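4-hydroxythreonine-4-phosphate dehydrogenase (Legionella pneumophila subsp. pneumophila, PDB 6XMY) probably catalyses the NAD(P)-dependent oxidation of 4-(phosphooxy)-L-threonine, which yields 3-amino-2-oxopropyl phosphate, a step in the biosynthesis of pyridoxine 5'-phosphate. Local coordinates at residues M322-D325 with M326-R330; H191-L194 with K195-G199; A107-S111 with K112-S116; Y98-E101 with L102-L105; G41-S44 with L45-R49. All coordinates share one frame; numbering follows the deposited sequence. Where two conformers were deposited one is given.

Contact 1 (M322-D325 with M326-R330)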
loop_
_atom_site.group_PDB
_atom_site.type_symbol
_atom_site.label_atom_id
_atom_site.label_comp_id
_atom_site.label_asym_id
_atom_site.label_seq_id
_atom_site.Cartn_x
_atom_site.Cartn_y
_atom_site.Cartn_z
ATOM N N MET A 322 2.902 10.503 3.553
ATOM C CA MET A 322 1.930 9.932 4.479
ATOM C C MET A 322 2.622 9.122 5.569
ATOM O O MET A 322 2.257 9.219 6.748
ATOM C CB MET A 322 0.909 9.078 3.730
ATOM C CG MET A 322 -0.131 8.476 4.648
ATOM S SD MET A 322 -1.428 7.588 3.792
ATOM C CE MET A 322 -2.170 8.915 2.843
ATOM N N ALA A 323 3.622 8.324 5.196
ATOM C CA ALA A 323 4.371 7.568 6.195
ATOM C C ALA A 323 5.058 8.503 7.184
ATOM O O ALA A 323 5.033 8.263 8.400
ATOM C CB ALA A 323 5.375 6.641 5.512
ATOM N N LYS A 324 5.659 9.584 6.681
ATOM C CA LYS A 324 6.277 10.575 7.557
ATOM C C LYS A 324 5.254 11.171 8.512
ATOM O O LYS A 324 5.507 11.289 9.719
ATOM C CB LYS A 324 6.919 11.680 6.723
ATOM C CG LYS A 324 7.526 12.815 7.544
ATOM C CD LYS A 324 8.006 13.939 6.639
ATOM C CE LYS A 324 8.044 15.278 7.356
ATOM N NZ LYS A 324 8.327 16.380 6.387
ATOM N N ASP A 325 4.083 11.547 7.989
ATOM C CA ASP A 325 3.069 12.179 8.830
ATOM C C ASP A 325 2.594 11.226 9.914
ATOM O O ASP A 325 2.379 11.634 11.064
ATOM C CB ASP A 325 1.897 12.650 7.972
ATOM C CG ASP A 325 2.233 13.876 7.137
ATOM O OD1 ASP A 325 3.276 14.513 7.396
ATOM O OD2 ASP A 325 1.453 14.195 6.213
ATOM N N MET A 326 2.459 9.943 9.580
ATOM C CA MET A 326 2.037 8.940 10.559
ATOM C C MET A 326 3.118 8.699 11.603
ATOM O O MET A 326 2.824 8.524 12.795
ATOM C CB MET A 326 1.717 7.629 9.839
ATOM C CG MET A 326 0.439 7.665 9.024
ATOM S SD MET A 326 -1.012 7.881 10.077
ATOM C CE MET A 326 -2.257 8.103 8.821
ATOM N N ALA A 327 4.377 8.659 11.171
ATOM C CA ALA A 327 5.457 8.437 12.124
ATOM C C ALA A 327 5.576 9.606 13.093
ATOM O O ALA A 327 5.827 9.406 14.287
ATOM C CB ALA A 327 6.768 8.183 11.384
ATOM N N LEU A 328 5.372 10.833 12.606
ATOM C CA LEU A 328 5.474 11.991 13.489
ATOM C C LEU A 328 4.344 12.027 14.509
ATOM O O LEU A 328 4.508 12.606 15.588
ATOM C CB LEU A 328 5.512 13.283 12.669
ATOM C CG LEU A 328 6.812 13.526 11.901
ATOM C CD1 LEU A 328 6.649 14.678 10.921
ATOM C CD2 LEU A 328 7.945 13.810 12.869
ATOM N N THR A 329 3.205 11.404 14.204
ATOM C CA THR A 329 2.060 11.393 15.103
ATOM C C THR A 329 1.858 10.041 15.784
ATOM O O THR A 329 0.790 9.792 16.354
ATOM C CB THR A 329 0.791 11.840 14.377
ATOM O OG1 THR A 329 0.416 10.848 13.416
ATOM C CG2 THR A 329 1.031 13.158 13.659
ATOM N N ARG A 330 2.866 9.175 15.753
ATOM C CA ARG A 330 2.773 7.861 16.385
ATOM C C ARG A 330 2.877 7.984 17.901
ATOM O O ARG A 330 3.453 8.942 18.413
ATOM C CB ARG A 330 3.866 6.929 15.858
#
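The flat groups through which Met322, Ala323 and Lys324 meet Met326, Ala327 and Leu328 are peptide carbonyls rather than rings. Each is approached near its oxygen end by the amide four residues on, the donor standing about 20° off the carbonyl plane: Met326 N lies 2.9 Å from Met322 O, as do Ala327 N from Ala323 O and Leu328 N from Lys324 O. Against the oxygens lie aliphatic carbons, with Met326 CG 3.3 Å from Met322 O and Leu328 CG 3.4 Å from Lys324 O. In the Met326 conformer described here, one of two modelled, turns at chi1 and chi2 (-72° and -65°) fold the chain back along the helix, and its CG comes 4.5 Å from Met322 CG in a loose apolar contact. On another flank, Lys324 and Leu328 run side by side in the same direction; the extended lysine brings its CE to 3.9 Å from Leu328 CD1. The regular pattern fails at Asp325 O. Thr329 N makes only a weak bond to it (3.3 Å), while Thr329 OG1 stands 3.2 Å from Asp325 O with a second acceptor available to its proton. Thr329 is also the first residue to leave helical backbone angles. Beyond the two segments, Ala323 packs on Ala117 and Val119 of strand 117-120, Met326 reaches Ile293, and Ala327 and Leu328 touch Met9. The arrangement is that of the C-terminal turn of an alpha helix, here helix 314-328, with one face on a strand and its i to i+4 ladder weakening at the end.

Contact 2 (H191-L194 with K195-G199). With SO4 (sulfate ion), chain J; EDO (1,2-ethanediol), chain G.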
loop_
_atom_site.group_PDB
_atom_site.type_symbol
_atom_site.label_atom_id
_atom_site.label_comp_id
_atom_site.label_asym_id
_atom_site.label_seq_id
_atom_site.Cartn_x
_atom_site.Cartn_y
_atom_site.Cartn_z
ATOM N N HIS A 191 -12.170 1.289 11.321
ATOM C CA HIS A 191 -12.668 2.284 12.263
ATOM C C HIS A 191 -11.575 2.698 13.241
ATOM O O HIS A 191 -11.362 3.892 13.491
ATOM C CB HIS A 191 -13.879 1.706 13.000
ATOM C CG HIS A 191 -14.375 2.555 14.126
ATOM N ND1 HIS A 191 -13.857 2.469 15.398
ATOM C CD2 HIS A 191 -15.360 3.484 14.183
ATOM C CE1 HIS A 191 -14.487 3.320 16.188
ATOM N NE2 HIS A 191 -15.399 3.953 15.474
ATOM N N HIS A 192 -10.856 1.715 13.784
ATOM C CA HIS A 192 -9.801 2.011 14.749
ATOM C C HIS A 192 -8.723 2.889 14.135
ATOM O O HIS A 192 -8.264 3.853 14.759
ATOM C CB HIS A 192 -9.190 0.712 15.263
ATOM C CG HIS A 192 -8.070 0.924 16.234
ATOM N ND1 HIS A 192 -8.285 1.194 17.567
ATOM C CD2 HIS A 192 -6.728 0.928 16.059
ATOM C CE1 HIS A 192 -7.120 1.337 18.176
ATOM N NE2 HIS A 192 -6.161 1.184 17.283
ATOM N N SER A 193 -8.304 2.568 12.912
ATOM C CA SER A 193 -7.246 3.338 12.273
ATOM C C SER A 193 -7.700 4.750 11.938
ATOM O O SER A 193 -6.938 5.705 12.118
ATOM C CB SER A 193 -6.758 2.619 11.018
ATOM O OG SER A 193 -6.102 1.409 11.363
ATOM N N LEU A 194 -8.923 4.905 11.422
ATOM C CA LEU A 194 -9.411 6.246 11.117
ATOM C C LEU A 194 -9.449 7.108 12.370
ATOM O O LEU A 194 -9.083 8.286 12.334
ATOM C CB LEU A 194 -10.795 6.173 10.475
ATOM C CG LEU A 194 -10.878 5.550 9.077
ATOM C CD1 LEU A 194 -12.334 5.391 8.638
ATOM C CD2 LEU A 194 -10.089 6.392 8.075
ATOM N N LYS A 195 -9.873 6.528 13.492
ATOM C CA LYS A 195 -10.005 7.293 14.728
ATOM C C LYS A 195 -8.645 7.592 15.339
ATOM O O LYS A 195 -8.364 8.731 15.731
ATOM C CB LYS A 195 -10.878 6.511 15.707
ATOM C CG LYS A 195 -11.120 7.187 17.049
ATOM C CD LYS A 195 -12.145 6.392 17.837
ATOM C CE LYS A 195 -12.505 7.056 19.146
ATOM N NZ LYS A 195 -13.551 6.258 19.840
ATOM N N HIS A 196 -7.793 6.578 15.439
ATOM C CA HIS A 196 -6.562 6.699 16.207
ATOM C C HIS A 196 -5.393 7.215 15.388
ATOM O O HIS A 196 -4.492 7.855 15.944
ATOM C CB HIS A 196 -6.225 5.353 16.847
ATOM C CG HIS A 196 -7.130 4.995 17.985
ATOM N ND1 HIS A 196 -6.835 5.317 19.292
ATOM C CD2 HIS A 196 -8.333 4.374 18.013
ATOM C CE1 HIS A 196 -7.810 4.895 20.078
ATOM N NE2 HIS A 196 -8.731 4.321 19.328
ATOM N N ASP A 197 -5.380 6.959 14.080
ATOM C CA ASP A 197 -4.258 7.354 13.242
ATOM C C ASP A 197 -4.583 8.440 12.227
ATOM O O ASP A 197 -3.658 9.092 11.734
ATOM C CB ASP A 197 -3.665 6.131 12.527
ATOM C CG ASP A 197 -3.096 5.118 13.505
ATOM O OD1 ASP A 197 -2.516 5.547 14.533
ATOM O OD2 ASP A 197 -3.242 3.904 13.260
ATOM N N PHE A 198 -5.859 8.659 11.915
ATOM C CA PHE A 198 -6.260 9.742 11.030
ATOM C C PHE A 198 -7.027 10.849 11.743
ATOM O O PHE A 198 -7.449 11.810 11.091
ATOM C CB PHE A 198 -7.075 9.197 9.852
ATOM C CG PHE A 198 -6.273 8.370 8.880
ATOM C CD1 PHE A 198 -6.034 7.023 9.121
ATOM C CD2 PHE A 198 -5.778 8.935 7.717
ATOM C CE1 PHE A 198 -5.309 6.255 8.220
ATOM C CE2 PHE A 198 -5.049 8.176 6.810
ATOM C CZ PHE A 198 -4.819 6.832 7.063
ATOM N N GLY A 199 -7.220 10.743 13.060
ATOM C CA GLY A 199 -7.848 11.805 13.824
ATOM C C GLY A 199 -9.314 12.036 13.548
ATOM O O GLY A 199 -9.814 13.137 13.789
HETATM S S SO4 J . -11.546 2.306 18.978
HETATM O O1 SO4 J . -10.638 1.169 18.856
HETATM O O2 SO4 J . -11.500 3.095 17.752
HETATM O O3 SO4 J . -11.143 3.139 20.108
HETATM O O4 SO4 J . -12.905 1.817 19.194
HETATM C C1 EDO G . -2.443 3.664 9.976
HETATM O O1 EDO G . -3.276 3.041 10.963
HETATM C C2 EDO G . -1.002 3.786 10.466
HETATM O O2 EDO G . -0.375 2.500 10.579
HETATM O O HOH W 1 -4.341 1.742 13.924
#
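His192 leaves the helix with CG opposite its own nitrogen (chi1 178°), whereas His196, one turn on, swings CG opposite the carbonyl carbon (chi1 -72°), and together these rotations lay one imidazole over the other. The rings form an offset stack with centroids 4.2 Å apart and planes inclined by 26°; His196 CD2 sits 3.2 Å from His192 ND1, over a face of that ring. Both rings present an N-H at the edge to one sulfate, probably from the crystallisation liquor: His192 ND1 donates to its O1 (2.7 Å) and His196 NE2 to its O3 (2.8 Å), both nearly straight. His191 CE1 and Lys195 CD each lie 3.4 Å from sulfate O2. At the far end Phe198 N divides between Ser193 O and Leu194 O, both weakly, and Leu194 CD2 meets Phe198 CD1 at 4.2 Å near the end of the helix; Gly199 is the first residue to leave helical angles, with positive phi. Ser193 OG is held by Gln189. Two donor nitrogens directed at one anion, with a lysine chain alongside, are consistent with a small anion-binding spot, and the sulfate would probably ease the stacking of the histidines should they carry charge.

Contact 3 (A107-S111 with K112-S116)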
loop_
_atom_site.group_PDB
_atom_site.type_symbol
_atom_site.label_atom_id
_atom_site.label_comp_id
_atom_site.label_asym_id
_atom_site.label_seq_id
_atom_site.Cartn_x
_atom_site.Cartn_y
_atom_site.Cartn_z
ATOM N N ALA A 107 10.560 -5.175 6.819
ATOM C CA ALA A 107 9.661 -5.459 7.933
ATOM C C ALA A 107 10.437 -5.620 9.232
ATOM O O ALA A 107 10.050 -5.073 10.273
ATOM C CB ALA A 107 8.845 -6.719 7.639
ATOM N N SER A 108 11.530 -6.384 9.188
ATOM C CA SER A 108 12.321 -6.654 10.386
ATOM C C SER A 108 12.924 -5.377 10.957
ATOM O O SER A 108 12.858 -5.131 12.171
ATOM C CB SER A 108 13.426 -7.652 10.047
ATOM O OG SER A 108 14.185 -7.951 11.201
ATOM N N LEU A 109 13.534 -4.555 10.100
ATOM C CA LEU A 109 14.198 -3.345 10.582
ATOM C C LEU A 109 13.192 -2.358 11.154
ATOM O O LEU A 109 13.461 -1.705 12.164
ATOM C CB LEU A 109 15.019 -2.705 9.464
ATOM C CG LEU A 109 16.246 -3.486 9.006
ATOM C CD1 LEU A 109 16.827 -2.841 7.757
ATOM C CD2 LEU A 109 17.282 -3.553 10.132
ATOM N N CYS A 110 12.013 -2.253 10.541
ATOM C CA CYS A 110 10.974 -1.403 11.110
ATOM C C CYS A 110 10.401 -1.996 12.390
ATOM O O CYS A 110 10.082 -1.257 13.328
ATOM C CB CYS A 110 9.870 -1.151 10.081
ATOM S SG CYS A 110 10.435 -0.086 8.760
ATOM N N SER A 111 10.261 -3.324 12.450
ATOM C CA SER A 111 9.732 -3.961 13.653
ATOM C C SER A 111 10.603 -3.657 14.861
ATOM O O SER A 111 10.098 -3.483 15.975
ATOM C CB SER A 111 9.645 -5.473 13.446
ATOM O OG SER A 111 9.216 -6.123 14.628
ATOM N N LYS A 112 11.914 -3.596 14.655
ATOM C CA LYS A 112 12.870 -3.303 15.709
ATOM C C LYS A 112 13.002 -1.815 15.993
ATOM O O LYS A 112 13.764 -1.439 16.892
ATOM C CB LYS A 112 14.223 -3.904 15.333
ATOM C CG LYS A 112 14.158 -5.408 15.162
ATOM C CD LYS A 112 15.475 -5.979 14.691
ATOM C CE LYS A 112 15.429 -7.495 14.701
ATOM N NZ LYS A 112 14.966 -8.005 16.022
ATOM N N GLY A 113 12.277 -0.964 15.269
ATOM C CA GLY A 113 12.356 0.467 15.483
ATOM C C GLY A 113 13.556 1.150 14.869
ATOM O O GLY A 113 13.774 2.336 15.136
ATOM N N GLU A 114 14.336 0.445 14.045
ATOM C CA GLU A 114 15.502 1.057 13.417
ATOM C C GLU A 114 15.085 2.132 12.431
ATOM O O GLU A 114 15.835 3.082 12.185
ATOM C CB GLU A 114 16.317 -0.014 12.696
ATOM C CG GLU A 114 16.929 -1.037 13.620
ATOM C CD GLU A 114 18.042 -0.439 14.442
ATOM O OE1 GLU A 114 18.845 0.326 13.868
ATOM O OE2 GLU A 114 18.103 -0.716 15.658
ATOM N N PHE A 115 13.893 1.994 11.863
ATOM C CA PHE A 115 13.323 2.959 10.942
ATOM C C PHE A 115 11.886 3.193 11.366
ATOM O O PHE A 115 11.266 2.326 11.988
ATOM C CB PHE A 115 13.451 2.465 9.494
ATOM C CG PHE A 115 14.878 2.323 9.070
ATOM C CD1 PHE A 115 15.565 3.405 8.549
ATOM C CD2 PHE A 115 15.560 1.141 9.282
ATOM C CE1 PHE A 115 16.907 3.300 8.210
ATOM C CE2 PHE A 115 16.896 1.030 8.938
ATOM C CZ PHE A 115 17.565 2.109 8.397
ATOM N N SER A 116 11.376 4.384 11.066
ATOM C CA SER A 116 10.106 4.805 11.638
ATOM C C SER A 116 8.899 4.330 10.848
ATOM O O SER A 116 7.779 4.389 11.366
ATOM C CB SER A 116 10.064 6.327 11.761
ATOM O OG SER A 116 10.324 6.922 10.512
HETATM O O HOH W 2 9.062 1.278 13.043
#
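Leu109 and Phe115 lie side by side and point the same way, Leu109 CB meeting the edge of the phenyl ring 3.9 Å from Phe115 CD2 and Leu109 CD1 following at 4.0 Å from Phe115 CE2. Next to them Cys110 SG rests 4.0 Å from Phe115 CB. On the outer flank Lys112 bends back along the last turn: with chi1 at -60° its CG passes 3.3 Å from Ser108 O, and its CE comes near Ser108 OG. The chain turns so sharply because helix 96-111 closes in a Schellman motif. Glu114 N donates to Leu109 O at 3.0 Å, the 6-to-1 bond, approaching nearly along the C=O axis. Inside that loop Gly113 N donates to Cys110 O at 2.9 Å, from well above the carbonyl plane (68° out of it). Gly113 has phi 79°, the left-handed conformation that lets both bonds form, and the aliphatic part of Glu114 is thereby brought back beside Leu109. Water 2 ties the turn to what follows, giving one proton to Cys110 O, 2.7 Å away, and the other to Phe115 O. Farther out, Leu109 and Phe115 both pack on Leu13 of strand 12-15 and Trp78 of strand 74-79, while the Phe115 ring also meets Tyr62. Cys110 touches Ile292. Ser116, at the entry to strand 117-120, hydrogen-bonds through OG to Asn10 O and adds backbone bonding with Pro11.

Contact 4 (Y98-E101 with L102-L105)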
loop_
_atom_site.group_PDB
_atom_site.type_symbol
_atom_site.label_atom_id
_atom_site.label_comp_id
_atom_site.label_asym_id
_atom_site.label_seq_id
_atom_site.Cartn_x
_atom_site.Cartn_y
_atom_site.Cartn_z
ATOM N N TYR A 98 15.794 -11.622 -4.116
ATOM C CA TYR A 98 16.254 -10.294 -3.735
ATOM C C TYR A 98 15.086 -9.406 -3.332
ATOM O O TYR A 98 15.136 -8.722 -2.297
ATOM C CB TYR A 98 17.028 -9.689 -4.905
ATOM C CG TYR A 98 17.088 -8.182 -4.957
ATOM C CD1 TYR A 98 18.048 -7.475 -4.243
ATOM C CD2 TYR A 98 16.188 -7.464 -5.732
ATOM C CE1 TYR A 98 18.110 -6.093 -4.310
ATOM C CE2 TYR A 98 16.247 -6.086 -5.805
ATOM C CZ TYR A 98 17.212 -5.403 -5.093
ATOM O OH TYR A 98 17.280 -4.031 -5.163
ATOM N N VAL A 99 14.011 -9.406 -4.134
ATOM C CA VAL A 99 12.835 -8.606 -3.802
ATOM C C VAL A 99 12.270 -9.029 -2.455
ATOM O O VAL A 99 11.945 -8.189 -1.602
ATOM C CB VAL A 99 11.778 -8.693 -4.921
ATOM C CG1 VAL A 99 10.492 -8.017 -4.471
ATOM C CG2 VAL A 99 12.308 -8.057 -6.213
ATOM N N MET A 100 12.150 -10.343 -2.240
ATOM C CA MET A 100 11.631 -10.820 -0.964
ATOM C C MET A 100 12.554 -10.446 0.181
ATOM O O MET A 100 12.080 -10.225 1.298
ATOM C CB MET A 100 11.377 -12.325 -1.001
ATOM C CG MET A 100 10.300 -12.746 -2.001
ATOM S SD MET A 100 8.734 -11.852 -1.870
ATOM C CE MET A 100 8.273 -12.264 -0.208
ATOM N N GLU A 101 13.864 -10.349 -0.081
ATOM C CA GLU A 101 14.791 -9.910 0.963
ATOM C C GLU A 101 14.536 -8.460 1.343
ATOM O O GLU A 101 14.588 -8.108 2.525
ATOM C CB GLU A 101 16.244 -10.102 0.529
ATOM C CG GLU A 101 17.237 -9.959 1.690
ATOM C CD GLU A 101 17.132 -11.090 2.691
ATOM O OE1 GLU A 101 16.775 -12.212 2.284
ATOM O OE2 GLU A 101 17.386 -10.847 3.891
ATOM N N LEU A 102 14.239 -7.607 0.359
ATOM C CA LEU A 102 13.874 -6.228 0.667
ATOM C C LEU A 102 12.654 -6.178 1.578
ATOM O O LEU A 102 12.623 -5.409 2.547
ATOM C CB LEU A 102 13.575 -5.454 -0.621
ATOM C CG LEU A 102 14.627 -5.423 -1.738
ATOM C CD1 LEU A 102 14.141 -4.531 -2.879
ATOM C CD2 LEU A 102 15.987 -4.951 -1.221
ATOM N N LEU A 103 11.634 -6.991 1.283
ATOM C CA LEU A 103 10.425 -6.998 2.104
ATOM C C LEU A 103 10.712 -7.521 3.508
ATOM O O LEU A 103 10.216 -6.971 4.504
ATOM C CB LEU A 103 9.342 -7.857 1.444
ATOM C CG LEU A 103 8.387 -7.181 0.457
ATOM C CD1 LEU A 103 9.107 -6.288 -0.520
ATOM C CD2 LEU A 103 7.541 -8.213 -0.273
ATOM N N THR A 104 11.490 -8.602 3.602
ATOM C CA THR A 104 11.760 -9.227 4.894
ATOM C C THR A 104 12.645 -8.329 5.736
ATOM O O THR A 104 12.363 -8.076 6.915
ATOM C CB THR A 104 12.426 -10.590 4.668
ATOM O OG1 THR A 104 11.591 -11.402 3.832
ATOM C CG2 THR A 104 12.673 -11.309 6.000
ATOM N N LEU A 105 13.706 -7.803 5.136
ATOM C CA LEU A 105 14.578 -6.887 5.855
ATOM C C LEU A 105 13.841 -5.606 6.231
ATOM O O LEU A 105 13.986 -5.106 7.353
ATOM C CB LEU A 105 15.806 -6.599 4.998
ATOM C CG LEU A 105 17.035 -5.941 5.588
ATOM C CD1 LEU A 105 17.523 -6.650 6.851
ATOM C CD2 LEU A 105 18.097 -5.940 4.491
#
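Leu102 fits its branched end over one face of the Tyr98 ring. Its CG stands above the plane, displaced toward the rim, with Leu102 CD1 3.9 Å from Tyr98 CZ and Leu102 CD2 equally far from Tyr98 CE1, so both methyls lie over the same face toward the phenolic end. With CG roughly anti to the backbone N (chi1 155°), the ring projects outward from the helix, and its OH is held from outside by Asp42 N. Glu101 takes part mainly through its backbone: Leu105 N donates to Glu101 O at 2.8 Å, and Leu105 CB presses to 3.1 Å from the same oxygen. Met100 contributes at both ends. Its oxygen is gripped twice by Thr104, by N at 2.9 Å and by OG1 at 2.8 Å, from opposite faces of the carbonyl plane, the hydroxyl lying 36° out of it. The methionine chain is folded at chi2 and chi3, bringing its CE to 4.1 Å from Leu103 CD2. Leu103 and Met100 both pack on Phe141 of helix 138-145, and Leu103 also touches His138, which probably binds the substrate, while Val99 touches Val123, which binds NAD. This is a regular alpha-helical turn, with a threonine hydroxyl bonded back to the i-4 carbonyl, in a helix backing the cofactor site.

Contact 5 (G41-S44 with L45-R49). With EDO (1,2-ethanediol), chain E.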
loop_
_atom_site.group_PDB
_atom_site.type_symbol
_atom_site.label_atom_id
_atom_site.label_comp_id
_atom_site.label_asym_id
_atom_site.label_seq_id
_atom_site.Cartn_x
_atom_site.Cartn_y
_atom_site.Cartn_z
ATOM N N GLY A 41 17.989 -1.484 -1.395
ATOM C CA GLY A 41 18.136 -1.925 -2.767
ATOM C C GLY A 41 19.594 -2.125 -3.097
ATOM O O GLY A 41 20.493 -1.820 -2.306
ATOM N N ASP A 42 19.815 -2.650 -4.294
ATOM C CA ASP A 42 21.162 -2.907 -4.782
ATOM C C ASP A 42 21.808 -1.584 -5.182
ATOM O O ASP A 42 21.265 -0.842 -6.004
ATOM C CB ASP A 42 21.066 -3.893 -5.947
ATOM C CG ASP A 42 22.403 -4.228 -6.561
ATOM O OD1 ASP A 42 23.112 -3.299 -6.971
ATOM O OD2 ASP A 42 22.732 -5.426 -6.655
ATOM N N LEU A 43 22.960 -1.271 -4.584
ATOM C CA LEU A 43 23.571 0.031 -4.825
ATOM C C LEU A 43 24.050 0.169 -6.269
ATOM O O LEU A 43 23.881 1.228 -6.886
ATOM C CB LEU A 43 24.715 0.269 -3.835
ATOM C CG LEU A 43 25.482 1.579 -3.989
ATOM C CD1 LEU A 43 24.554 2.775 -3.823
ATOM C CD2 LEU A 43 26.612 1.634 -2.973
ATOM N N SER A 44 24.659 -0.879 -6.826
ATOM C CA SER A 44 25.081 -0.839 -8.225
ATOM C C SER A 44 23.896 -0.611 -9.150
ATOM O O SER A 44 24.002 0.110 -10.153
ATOM C CB SER A 44 25.768 -2.148 -8.598
ATOM O OG SER A 44 26.954 -2.326 -7.855
ATOM N N LEU A 45 22.758 -1.236 -8.833
ATOM C CA LEU A 45 21.542 -1.034 -9.612
ATOM C C LEU A 45 21.098 0.419 -9.554
ATOM O O LEU A 45 20.774 1.023 -10.578
ATOM C CB LEU A 45 20.437 -1.940 -9.075
ATOM C CG LEU A 45 19.013 -1.510 -9.428
ATOM C CD1 LEU A 45 18.740 -1.719 -10.927
ATOM C CD2 LEU A 45 18.033 -2.290 -8.599
ATOM N N LEU A 46 21.057 0.993 -8.353
ATOM C CA LEU A 46 20.632 2.383 -8.222
ATOM C C LEU A 46 21.575 3.323 -8.965
ATOM O O LEU A 46 21.127 4.253 -9.647
ATOM C CB LEU A 46 20.501 2.751 -6.741
ATOM C CG LEU A 46 19.334 2.048 -6.047
ATOM C CD1 LEU A 46 19.457 2.120 -4.526
ATOM C CD2 LEU A 46 18.018 2.674 -6.491
ATOM N N GLU A 47 22.887 3.082 -8.866
ATOM C CA GLU A 47 23.845 3.911 -9.590
ATOM C C GLU A 47 23.662 3.776 -11.094
ATOM O O GLU A 47 23.698 4.776 -11.818
ATOM C CB GLU A 47 25.283 3.550 -9.192
ATOM C CG GLU A 47 25.621 3.959 -7.755
ATOM C CD GLU A 47 26.900 3.330 -7.212
ATOM O OE1 GLU A 47 27.394 2.348 -7.796
ATOM O OE2 GLU A 47 27.395 3.813 -6.173
ATOM N N ALA A 48 23.465 2.546 -11.577
ATOM C CA ALA A 48 23.327 2.326 -13.017
ATOM C C ALA A 48 22.018 2.904 -13.537
ATOM O O ALA A 48 21.976 3.466 -14.637
ATOM C CB ALA A 48 23.414 0.834 -13.341
ATOM N N ARG A 49 20.937 2.772 -12.764
ATOM C CA ARG A 49 19.663 3.348 -13.178
ATOM C C ARG A 49 19.737 4.871 -13.206
ATOM O O ARG A 49 19.210 5.503 -14.127
ATOM C CB ARG A 49 18.543 2.836 -12.269
ATOM C CG ARG A 49 17.114 3.208 -12.709
ATOM C CD ARG A 49 16.703 2.547 -14.044
ATOM N NE ARG A 49 16.879 1.096 -14.039
ATOM C CZ ARG A 49 15.997 0.218 -13.567
ATOM N NH1 ARG A 49 14.843 0.633 -13.038
ATOM N NH2 ARG A 49 16.275 -1.087 -13.611
HETATM C C1 EDO E . 20.063 -0.909 -14.504
HETATM O O1 EDO E . 18.817 -1.570 -14.730
HETATM C C2 EDO E . 20.271 0.111 -15.610
HETATM O O2 EDO E . 19.236 1.088 -15.499
#
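Asp42 OD1 takes the amide hydrogen of Leu45 N at 2.8 Å, with the N-H pointing well at the oxygen but arriving 38° out of the carboxylate plane. Asp42 is thus the N-cap of helix 43-52: its side chain trans at chi1 (179°) folds over the first turn, while its own backbone O accepts from Leu46 N at 3.0 Å. The other carboxylate oxygen, OD2, is held by Cys82 N, so each carboxylate oxygen has a backbone N-H partner, which fixes the rotation of the group, and the negative group probably interacts well with the helix dipole. One turn on, Glu47 lies across Leu43, its OE2 3.7 Å from Leu43 CG, with Glu47 N bonded to Leu43 O at 2.9 Å. Arg49 carries an ethanediol, probably from the crystallisation liquor, at the edge of its guanidinium: NE donates to the diol O2 and NH2 to its O1, each at 2.8 Å. Its NH1 makes a salt bridge with Asp25. The helix follows strand 37-41 with only the cap residue Asp42 between them; Leu43 and Leu46 rest on Phe59 of strand 58-61 and Val77 of strand 74-79, while Leu45 and Arg49 pack on Pro24 of helix 23-29.

Along the chain the order is contact 5, contact 4, contact 3, contact 2 and contact 1. Contacts 4 and 3 occupy successive parts of helix 96-111, their centres about 13 Å apart, and contacts 5 and 4, with centres about 15 Å apart, are joined where Tyr98 and Leu102 reach residues 41-45. Contact 1 on helix 314-328 touches contact 3 through Ala327 and Ser116, and contact 2 through Met326, which packs on Asp197 and Phe198; its centre is about 14 Å and 13 Å from theirs. Contacts 2 and 5 are about 37 Å apart between centres, on opposite sides of the chain's centre. The last helix thus touches both the loop after helix 96-111 and the end region of helix 180-197, while contact 4 comes within about 8 Å of NAD at the Leu103 side chain.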